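PDB 7A03: M32 carboxypeptidase from Chitinophagaceae bacterium, which probably removes amino acids from the C-terminal ends of peptides as a metal-dependent carboxypeptidase of family M32. Local coordinates for residues 29-34 against 49-54; 127-132 against 380-385; 345-350 against 359-364. One frame throughout, in Å; residues are numbered along the deposited sequence. Where two conformers were deposited one is given.

Contact 1 (29-34 against 49-54); sequences AVLGWD and QQITTL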
loop_
_atom_site.group_PDB
_atom_site.type_symbol
_atom_site.label_atom_id
_atom_site.label_comp_id
_atom_site.label_asym_id
_atom_site.label_seq_id
_atom_site.Cartn_x
_atom_site.Cartn_y
_atom_site.Cartn_z
ATOM N N ALA A 29 5.273 -6.074 -16.207
ATOM C CA ALA A 29 5.974 -5.711 -14.976
ATOM C C ALA A 29 7.480 -5.557 -15.185
ATOM O O ALA A 29 8.089 -4.653 -14.608
ATOM C CB ALA A 29 5.657 -6.706 -13.859
ATOM N N VAL A 30 8.099 -6.435 -15.989
ATOM C CA VAL A 30 9.529 -6.301 -16.280
ATOM C C VAL A 30 9.805 -4.975 -16.990
ATOM O O VAL A 30 10.747 -4.239 -16.647
ATOM C CB VAL A 30 10.040 -7.493 -17.124
ATOM C CG1 VAL A 30 11.501 -7.292 -17.483
ATOM C CG2 VAL A 30 9.881 -8.805 -16.372
ATOM N N LEU A 31 8.975 -4.656 -17.990
ATOM C CA LEU A 31 9.146 -3.400 -18.714
ATOM C C LEU A 31 8.950 -2.193 -17.795
ATOM O O LEU A 31 9.661 -1.188 -17.910
ATOM C CB LEU A 31 8.212 -3.359 -19.933
ATOM C CG LEU A 31 8.831 -3.897 -21.228
ATOM C CD1 LEU A 31 9.208 -5.378 -21.117
ATOM C CD2 LEU A 31 7.853 -3.643 -22.400
ATOM N N GLY A 32 8.014 -2.280 -16.845
ATOM C CA GLY A 32 7.811 -1.154 -15.937
ATOM C C GLY A 32 8.918 -1.029 -14.902
ATOM O O GLY A 32 9.312 0.089 -14.513
ATOM N N TRP A 33 9.480 -2.166 -14.491
ATOM C CA TRP A 33 10.600 -2.150 -13.562
ATOM C C TRP A 33 11.805 -1.503 -14.221
ATOM O O TRP A 33 12.448 -0.609 -13.643
ATOM C CB TRP A 33 10.921 -3.579 -13.125
ATOM C CG TRP A 33 12.222 -3.698 -12.394
ATOM C CD1 TRP A 33 12.432 -3.516 -11.060
ATOM C CD2 TRP A 33 13.509 -4.008 -12.961
ATOM N NE1 TRP A 33 13.762 -3.698 -10.752
ATOM C CE2 TRP A 33 14.442 -4.012 -11.904
ATOM C CE3 TRP A 33 13.956 -4.312 -14.253
ATOM C CZ2 TRP A 33 15.805 -4.283 -12.101
ATOM C CZ3 TRP A 33 15.306 -4.571 -14.448
ATOM C CH2 TRP A 33 16.213 -4.566 -13.382
ATOM N N ASP A 34 12.070 -1.896 -15.477
ATOM C CA ASP A 34 13.189 -1.310 -16.194
ATOM C C ASP A 34 12.950 0.172 -16.453
ATOM O O ASP A 34 13.881 0.984 -16.368
ATOM C CB ASP A 34 13.412 -2.084 -17.489
ATOM C CG ASP A 34 14.506 -1.490 -18.331
ATOM O OD1 ASP A 34 15.700 -1.706 -18.000
ATOM O OD2 ASP A 34 14.153 -0.791 -19.308
ATOM N N GLN A 49 4.793 2.810 -25.521
ATOM C CA GLN A 49 4.044 2.161 -26.576
ATOM C C GLN A 49 4.072 0.659 -26.381
ATOM O O GLN A 49 3.038 -0.018 -26.498
ATOM C CB GLN A 49 4.679 2.538 -27.911
ATOM C CG GLN A 49 4.062 1.899 -29.113
ATOM C CD GLN A 49 4.692 2.399 -30.388
ATOM O OE1 GLN A 49 4.512 3.559 -30.766
ATOM N NE2 GLN A 49 5.455 1.535 -31.051
ATOM N N GLN A 50 5.232 0.129 -25.991
ATOM C CA GLN A 50 5.337 -1.315 -25.883
ATOM C C GLN A 50 4.501 -1.816 -24.720
ATOM O O GLN A 50 3.780 -2.811 -24.861
ATOM C CB GLN A 50 6.806 -1.731 -25.810
ATOM C CG GLN A 50 7.507 -1.537 -27.153
ATOM C CD GLN A 50 9.016 -1.409 -27.053
ATOM O OE1 GLN A 50 9.595 -1.585 -25.987
ATOM N NE2 GLN A 50 9.662 -1.076 -28.177
ATOM N N ILE A 51 4.502 -1.073 -23.605
ATOM C CA ILE A 51 3.674 -1.486 -22.477
ATOM C C ILE A 51 2.205 -1.470 -22.879
ATOM O O ILE A 51 1.467 -2.433 -22.610
ATOM C CB ILE A 51 3.957 -0.617 -21.241
ATOM C CG1 ILE A 51 5.330 -0.988 -20.657
ATOM C CG2 ILE A 51 2.802 -0.798 -20.214
ATOM C CD1 ILE A 51 5.900 0.029 -19.656
ATOM N N THR A 52 1.789 -0.435 -23.631
ATOM C CA THR A 52 0.384 -0.333 -24.017
ATOM C C THR A 52 0.002 -1.501 -24.908
ATOM O O THR A 52 -1.041 -2.141 -24.703
ATOM C CB THR A 52 0.137 1.013 -24.700
ATOM O OG1 THR A 52 0.346 2.050 -23.733
ATOM C CG2 THR A 52 -1.292 1.115 -25.238
ATOM N N THR A 53 0.892 -1.883 -25.831
ATOM C CA THR A 53 0.536 -2.981 -26.712
ATOM C C THR A 53 0.323 -4.253 -25.906
ATOM O O THR A 53 -0.709 -4.931 -26.051
ATOM C CB THR A 53 1.613 -3.125 -27.784
ATOM O OG1 THR A 53 1.384 -2.089 -28.754
ATOM C CG2 THR A 53 1.548 -4.492 -28.470
ATOM N N LEU A 54 1.224 -4.511 -24.956
ATOM C CA LEU A 54 1.092 -5.726 -24.161
ATOM C C LEU A 54 -0.144 -5.661 -23.278
ATOM O O LEU A 54 -0.842 -6.668 -23.117
ATOM C CB LEU A 54 2.347 -5.955 -23.328
ATOM C CG LEU A 54 3.646 -6.355 -24.034
ATOM C CD1 LEU A 54 4.701 -6.588 -22.980
ATOM C CD2 LEU A 54 3.437 -7.617 -24.828
#
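L31 and I51 meet inside an antiparallel helical hairpin, in which helix 9-37 turns back through a short loop into helix 44-62. Over the two short segments the axes approach to 10.1 Å and their directions differ by 160°, so the helices run nearly side by side. The backbones come nearest at the same two residues, and both side chains leave their helices toward the partner.

The side chains meet through their aliphatic carbons alone. L31 CB lies 3.8 Å from I51 CG1, and the two side chains overlap head to tail, so that the root of the leucine packs on the middle of the isoleucine. The CD2 branch of L31 reaches farther across. It sits 4.0 Å from Q50 CB, where the two chains run roughly perpendicular, and it approaches L54 CD1 more loosely, at 4.4 Å. One methyl branch thus rests between side chains one turn apart on helix 44-62. I51 holds CG1 beside its own backbone N (chi1 -73°), and the extended second torsion carries CD1 on to the backbone of helix 9-37, 4.2 Å from G32 N. The methyl lies against the main chain at G32. Q50, an exposed residue, contributes only its CB here, in keeping with a contact near the surface.

I51 and L54 also touch I28, one turn back on helix 9-37, and a salt bridge from D34 to R47 ties the helices together nearer the turn. Helix 9-37 continues the packing toward the small sheet: A29 and W33 rest on T240 of strand 239-241, while W33 forms a cation-pi contact with R248 of strand 247-251.

Contact 2 (127-132 against 380-385); sequences NDYQVF and KDLNKT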
loop_
_atom_site.group_PDB
_atom_site.type_symbol
_atom_site.label_atom_id
_atom_site.label_comp_id
_atom_site.label_asym_id
_atom_site.label_seq_id
_atom_site.Cartn_x
_atom_site.Cartn_y
_atom_site.Cartn_z
ATOM N N ASN A 127 0.690 25.970 -9.959
ATOM C CA ASN A 127 0.347 26.013 -8.536
ATOM C C ASN A 127 -1.063 26.558 -8.306
ATOM O O ASN A 127 -1.298 27.408 -7.442
ATOM C CB ASN A 127 1.392 26.767 -7.710
ATOM C CG ASN A 127 1.579 26.166 -6.334
ATOM O OD1 ASN A 127 0.656 25.567 -5.780
ATOM N ND2 ASN A 127 2.775 26.316 -5.777
ATOM N N ASP A 128 -2.013 26.055 -9.093
ATOM C CA ASP A 128 -3.392 26.533 -9.027
ATOM C C ASP A 128 -4.328 25.365 -9.283
ATOM O O ASP A 128 -4.332 24.799 -10.381
ATOM C CB ASP A 128 -3.643 27.648 -10.050
ATOM C CG ASP A 128 -5.052 28.223 -9.964
ATOM O OD1 ASP A 128 -5.357 29.156 -10.733
ATOM O OD2 ASP A 128 -5.857 27.759 -9.129
ATOM N N TYR A 129 -5.147 25.041 -8.281
ATOM C CA TYR A 129 -6.064 23.916 -8.410
ATOM C C TYR A 129 -7.105 24.154 -9.495
ATOM O O TYR A 129 -7.565 23.196 -10.132
ATOM C CB TYR A 129 -6.750 23.651 -7.068
ATOM C CG TYR A 129 -8.019 22.849 -7.203
ATOM C CD1 TYR A 129 -7.972 21.476 -7.394
ATOM C CD2 TYR A 129 -9.262 23.465 -7.159
ATOM C CE1 TYR A 129 -9.132 20.735 -7.535
ATOM C CE2 TYR A 129 -10.430 22.732 -7.293
ATOM C CZ TYR A 129 -10.352 21.365 -7.479
ATOM O OH TYR A 129 -11.507 20.636 -7.617
ATOM N N GLN A 130 -7.503 25.412 -9.713
ATOM C CA GLN A 130 -8.542 25.696 -10.697
ATOM C C GLN A 130 -8.135 25.281 -12.103
ATOM O O GLN A 130 -9.008 25.073 -12.952
ATOM C CB GLN A 130 -8.957 27.170 -10.641
ATOM C CG GLN A 130 -9.498 27.601 -9.284
ATOM C CD GLN A 130 -10.740 26.824 -8.863
ATOM O OE1 GLN A 130 -11.416 26.205 -9.688
ATOM N NE2 GLN A 130 -11.038 26.845 -7.567
ATOM N N VAL A 131 -6.834 25.141 -12.361
ATOM C CA VAL A 131 -6.384 24.569 -13.627
ATOM C C VAL A 131 -6.815 23.111 -13.733
ATOM O O VAL A 131 -7.224 22.641 -14.803
ATOM C CB VAL A 131 -4.858 24.729 -13.762
ATOM C CG1 VAL A 131 -4.334 23.899 -14.915
ATOM C CG2 VAL A 131 -4.492 26.193 -13.942
ATOM N N PHE A 132 -6.731 22.376 -12.623
ATOM C CA PHE A 132 -7.105 20.969 -12.581
ATOM C C PHE A 132 -8.608 20.772 -12.466
ATOM O O PHE A 132 -9.107 19.697 -12.814
ATOM C CB PHE A 132 -6.401 20.324 -11.376
ATOM C CG PHE A 132 -6.570 18.827 -11.267
ATOM C CD1 PHE A 132 -6.247 17.992 -12.322
ATOM C CD2 PHE A 132 -7.015 18.255 -10.079
ATOM C CE1 PHE A 132 -6.386 16.609 -12.207
ATOM C CE2 PHE A 132 -7.160 16.879 -9.962
ATOM C CZ PHE A 132 -6.842 16.056 -11.027
ATOM N N LYS A 380 -16.042 22.273 -7.236
ATOM C CA LYS A 380 -15.847 23.716 -7.257
ATOM C C LYS A 380 -15.256 24.146 -5.917
ATOM O O LYS A 380 -15.823 23.845 -4.861
ATOM C CB LYS A 380 -17.187 24.415 -7.501
ATOM C CG LYS A 380 -17.811 24.183 -8.887
ATOM C CD LYS A 380 -16.756 23.977 -9.965
ATOM C CE LYS A 380 -17.352 23.957 -11.374
ATOM N NZ LYS A 380 -17.335 22.573 -11.948
ATOM N N ASP A 381 -14.108 24.824 -5.960
ATOM C CA ASP A 381 -13.436 25.297 -4.747
ATOM C C ASP A 381 -13.058 24.140 -3.821
ATOM O O ASP A 381 -13.160 24.234 -2.595
ATOM C CB ASP A 381 -14.263 26.355 -4.011
ATOM C CG ASP A 381 -13.941 27.765 -4.464
ATOM O OD1 ASP A 381 -12.955 28.341 -3.959
ATOM O OD2 ASP A 381 -14.676 28.297 -5.322
ATOM N N LEU A 382 -12.631 23.027 -4.414
ATOM C CA LEU A 382 -12.208 21.900 -3.591
ATOM C C LEU A 382 -10.953 22.231 -2.793
ATOM O O LEU A 382 -10.727 21.647 -1.726
ATOM C CB LEU A 382 -11.999 20.667 -4.465
ATOM C CG LEU A 382 -11.833 19.339 -3.725
ATOM C CD1 LEU A 382 -13.092 19.009 -2.946
ATOM C CD2 LEU A 382 -11.496 18.233 -4.691
ATOM N N ASN A 383 -10.127 23.157 -3.289
ATOM C CA ASN A 383 -8.936 23.546 -2.541
ATOM C C ASN A 383 -9.307 24.154 -1.192
ATOM O O ASN A 383 -8.662 23.866 -0.179
ATOM C CB ASN A 383 -8.075 24.502 -3.366
ATOM C CG ASN A 383 -8.832 25.738 -3.794
ATOM O OD1 ASN A 383 -10.022 25.677 -4.095
ATOM N ND2 ASN A 383 -8.145 26.875 -3.815
ATOM N N LYS A 384 -10.360 24.975 -1.152
ATOM C CA LYS A 384 -10.799 25.538 0.122
ATOM C C LYS A 384 -11.300 24.450 1.064
ATOM O O LYS A 384 -10.988 24.464 2.262
ATOM C CB LYS A 384 -11.879 26.600 -0.105
ATOM C CG LYS A 384 -12.309 27.299 1.178
ATOM C CD LYS A 384 -13.753 27.759 1.144
ATOM C CE LYS A 384 -14.505 27.330 2.397
ATOM N NZ LYS A 384 -14.253 28.237 3.552
ATOM N N THR A 385 -12.080 23.501 0.539
ATOM C CA THR A 385 -12.558 22.382 1.344
ATOM C C THR A 385 -11.388 21.611 1.945
ATOM O O THR A 385 -11.360 21.320 3.153
ATOM C CB THR A 385 -13.389 21.464 0.444
ATOM O OG1 THR A 385 -14.497 22.208 -0.090
ATOM C CG2 THR A 385 -13.903 20.268 1.212
#
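The chain at Y129 passes N383 with 6.5 Å between their CA atoms, and Q130 faces D381 at 7.7 Å, bringing together the starts of helix 129-150 and helix 382-394. Y129 does most of the touching. Its CG stands anti to the backbone N (chi1 160°), which sends the ring across the first turn of the other helix. N383 N lies over one face of the ring, nearer its rim than its centre, while D381 N is near the ring plane at the edge. The far end meets L382 obliquely: L382 CB is 3.2 Å from Y129 OH and 3.5 Å from CZ. That hydroxyl is hydrogen-bonded to T379 O, just before the second segment.

Two helix-end motifs set up the first segment. N127, with positive phi, is the C-prime residue of the Schellman motif ending helix 103-126, and D128 then caps the next helix, Q130 N reaching D128 OD2 at 2.9 Å from above the carboxylate plane.

An alanine in place of Y129 is likely to leave T379 O without its hydroxyl partner and open a gap beside L382 and N383.

The planes of the N383 amide and the tyrosine ring are only 22° apart, with OD1 3.9 Å from Y129 CD2. OD1 is buried without a polar partner; Q130 NE2, its amide turned nearly perpendicular, stays 3.8 Å away.

Contact 3 (345-350 against 359-364); sequences QPSLIR and HFHIMI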
loop_
_atom_site.group_PDB
_atom_site.type_symbol
_atom_site.label_atom_id
_atom_site.label_comp_id
_atom_site.label_asym_id
_atom_site.label_seq_id
_atom_site.Cartn_x
_atom_site.Cartn_y
_atom_site.Cartn_z
ATOM N N GLN A 345 4.578 14.751 14.192
ATOM C CA GLN A 345 4.425 16.169 13.914
ATOM C C GLN A 345 3.350 16.360 12.854
ATOM O O GLN A 345 3.498 15.852 11.739
ATOM C CB GLN A 345 5.752 16.704 13.381
ATOM C CG GLN A 345 5.768 18.181 13.078
ATOM C CD GLN A 345 7.173 18.741 13.098
ATOM O OE1 GLN A 345 7.786 18.868 14.156
ATOM N NE2 GLN A 345 7.704 19.060 11.919
ATOM N N PRO A 346 2.271 17.074 13.158
ATOM C CA PRO A 346 1.312 17.438 12.103
ATOM C C PRO A 346 2.031 18.157 10.969
ATOM O O PRO A 346 2.883 19.020 11.199
ATOM C CB PRO A 346 0.329 18.360 12.829
ATOM C CG PRO A 346 0.417 17.926 14.273
ATOM C CD PRO A 346 1.859 17.562 14.487
ATOM N N SER A 347 1.714 17.762 9.737
ATOM C CA SER A 347 2.408 18.293 8.574
ATOM C C SER A 347 1.475 18.262 7.365
ATOM O O SER A 347 0.354 17.751 7.425
ATOM C CB SER A 347 3.738 17.568 8.361
ATOM O OG SER A 347 3.529 16.194 8.093
ATOM N N LEU A 348 1.959 18.813 6.254
ATOM C CA LEU A 348 1.125 19.076 5.086
ATOM C C LEU A 348 1.087 17.928 4.082
ATOM O O LEU A 348 0.066 17.749 3.407
ATOM C CB LEU A 348 1.619 20.343 4.380
ATOM C CG LEU A 348 1.378 21.635 5.169
ATOM C CD1 LEU A 348 2.290 22.749 4.689
ATOM C CD2 LEU A 348 -0.072 22.051 5.033
ATOM N N ILE A 349 2.162 17.150 3.974
ATOM C CA ILE A 349 2.344 16.178 2.898
ATOM C C ILE A 349 2.160 14.774 3.454
ATOM O O ILE A 349 2.920 14.340 4.333
ATOM C CB ILE A 349 3.720 16.321 2.233
ATOM C CG1 ILE A 349 3.923 17.757 1.737
ATOM C CG2 ILE A 349 3.876 15.293 1.108
ATOM C CD1 ILE A 349 2.897 18.201 0.697
ATOM N N ARG A 350 1.175 14.052 2.904
ATOM C CA ARG A 350 0.865 12.699 3.363
ATOM C C ARG A 350 2.075 11.778 3.289
ATOM O O ARG A 350 2.338 11.014 4.228
ATOM C CB ARG A 350 -0.301 12.133 2.551
ATOM C CG ARG A 350 -0.623 10.661 2.819
ATOM C CD ARG A 350 -1.650 10.103 1.814
ATOM N NE ARG A 350 -1.160 10.174 0.433
ATOM C CZ ARG A 350 -0.337 9.274 -0.110
ATOM N NH1 ARG A 350 0.071 8.234 0.596
ATOM N NH2 ARG A 350 0.094 9.404 -1.360
ATOM N N HIS A 359 -2.833 9.062 9.394
ATOM C CA HIS A 359 -4.208 8.610 9.265
ATOM C C HIS A 359 -5.200 9.758 9.184
ATOM O O HIS A 359 -6.259 9.600 8.569
ATOM C CB HIS A 359 -4.495 7.553 10.328
ATOM C CG HIS A 359 -3.466 6.469 10.309
ATOM N ND1 HIS A 359 -3.382 5.561 9.273
ATOM C CD2 HIS A 359 -2.415 6.212 11.124
ATOM C CE1 HIS A 359 -2.343 4.768 9.472
ATOM N NE2 HIS A 359 -1.742 5.136 10.591
ATOM N N PHE A 360 -4.835 10.943 9.681
ATOM C CA PHE A 360 -5.687 12.095 9.408
ATOM C C PHE A 360 -5.661 12.455 7.928
ATOM O O PHE A 360 -6.717 12.727 7.335
ATOM C CB PHE A 360 -5.308 13.271 10.296
ATOM C CG PHE A 360 -5.705 13.073 11.731
ATOM C CD1 PHE A 360 -4.884 12.368 12.597
ATOM C CD2 PHE A 360 -6.927 13.529 12.192
ATOM C CE1 PHE A 360 -5.265 12.160 13.915
ATOM C CE2 PHE A 360 -7.306 13.324 13.498
ATOM C CZ PHE A 360 -6.478 12.641 14.355
ATOM N N HIS A 361 -4.473 12.404 7.310
ATOM C CA HIS A 361 -4.389 12.596 5.863
ATOM C C HIS A 361 -5.350 11.646 5.158
ATOM O O HIS A 361 -6.150 12.057 4.300
ATOM C CB HIS A 361 -2.954 12.353 5.382
ATOM C CG HIS A 361 -1.950 13.348 5.888
ATOM N ND1 HIS A 361 -1.647 14.524 5.222
ATOM C CD2 HIS A 361 -1.141 13.315 6.973
ATOM C CE1 HIS A 361 -0.721 15.182 5.897
ATOM N NE2 HIS A 361 -0.397 14.472 6.964
ATOM N N ILE A 362 -5.356 10.377 5.584
ATOM C CA ILE A 362 -6.211 9.428 4.882
ATOM C C ILE A 362 -7.660 9.759 5.166
ATOM O O ILE A 362 -8.511 9.741 4.260
ATOM C CB ILE A 362 -5.854 7.980 5.263
ATOM C CG1 ILE A 362 -4.416 7.648 4.866
ATOM C CG2 ILE A 362 -6.817 6.990 4.622
ATOM C CD1 ILE A 362 -4.185 7.589 3.356
ATOM N N MET A 363 -7.962 10.111 6.414
ATOM C CA MET A 363 -9.345 10.389 6.769
ATOM C C MET A 363 -9.882 11.542 5.939
ATOM O O MET A 363 -11.013 11.479 5.428
ATOM C CB MET A 363 -9.439 10.703 8.256
ATOM C CG MET A 363 -10.856 10.777 8.780
ATOM S SD MET A 363 -10.848 11.272 10.501
ATOM C CE MET A 363 -10.370 12.991 10.345
ATOM N N ILE A 364 -9.053 12.570 5.726
ATOM C CA ILE A 364 -9.526 13.728 4.981
ATOM C C ILE A 364 -9.851 13.313 3.557
ATOM O O ILE A 364 -10.941 13.610 3.043
ATOM C CB ILE A 364 -8.495 14.867 5.053
ATOM C CG1 ILE A 364 -8.494 15.458 6.465
ATOM C CG2 ILE A 364 -8.820 15.923 4.006
ATOM C CD1 ILE A 364 -7.249 16.235 6.794
HETATM O O HOH W 1 1.267 14.969 9.112
#
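H361 on helix 358-374 lays its imidazole against S347 to R350 of the loop that leads up to this helix. R350 belongs to the stretch I-R-T-E-A-D, which matches the IRxxAD signature of M32 carboxypeptidases, so the histidine packs beneath a family motif.

From the helix, H361 CB first meets the aliphatic part of the arginine, 3.9 Å from R350 CG. The side chain places CG beside its own backbone N (chi1 -66°), and the ring then runs under the R350 backbone. R350 CA stands over one face, 3.8 Å from the ring centroid and 17° off the normal, a CH-pi contact displaced toward ND1. ND1 itself is hydrogen-bonded to Y390 OH on helix 382-394, which fixes the rotation of the ring. Farther out, at CE1 the ring turns its edge to two carbonyls: S347 O is 3.2 Å from H361 CE1, and L348 O lies in the ring plane at 3.7 Å.

R350 goes the other way. Its CD touches I362 CD1 at 3.9 Å, and the chain bends at chi3 to carry the guanidinium off, its plane nearly perpendicular to the imidazole. There it forms a salt bridge with D408 and a cation-pi contact with Y422, while Q407 is hydrogen-bonded to R350 N and L348 O.

At the tip of the histidine, a water lying in the ring plane joins helix to loop, 2.8 Å from H361 NE2 and 2.8 Å from S347 OG, and donates a weak bond to S347 O.

How the contacts relate
The three contacts come from different parts of one largely helical chain. Contact 1 is formed first along the sequence and lies about 33 Å, centre to centre, from each of the others, on the opposite side of the chain's centre from contact 3. Contacts 2 and 3 are neighbours: their centres are about 18 Å apart and their nearest atoms about 6 Å. Contact 3 is nested within the long loop that contact 2 closes, and their helices 358-374 and 382-394 are consecutive. That loop also includes helix 258-277, which carries an HExxH sequence, probably the metal-binding motif. Contact 2 thus joins an early helix to a late one across the central sequence.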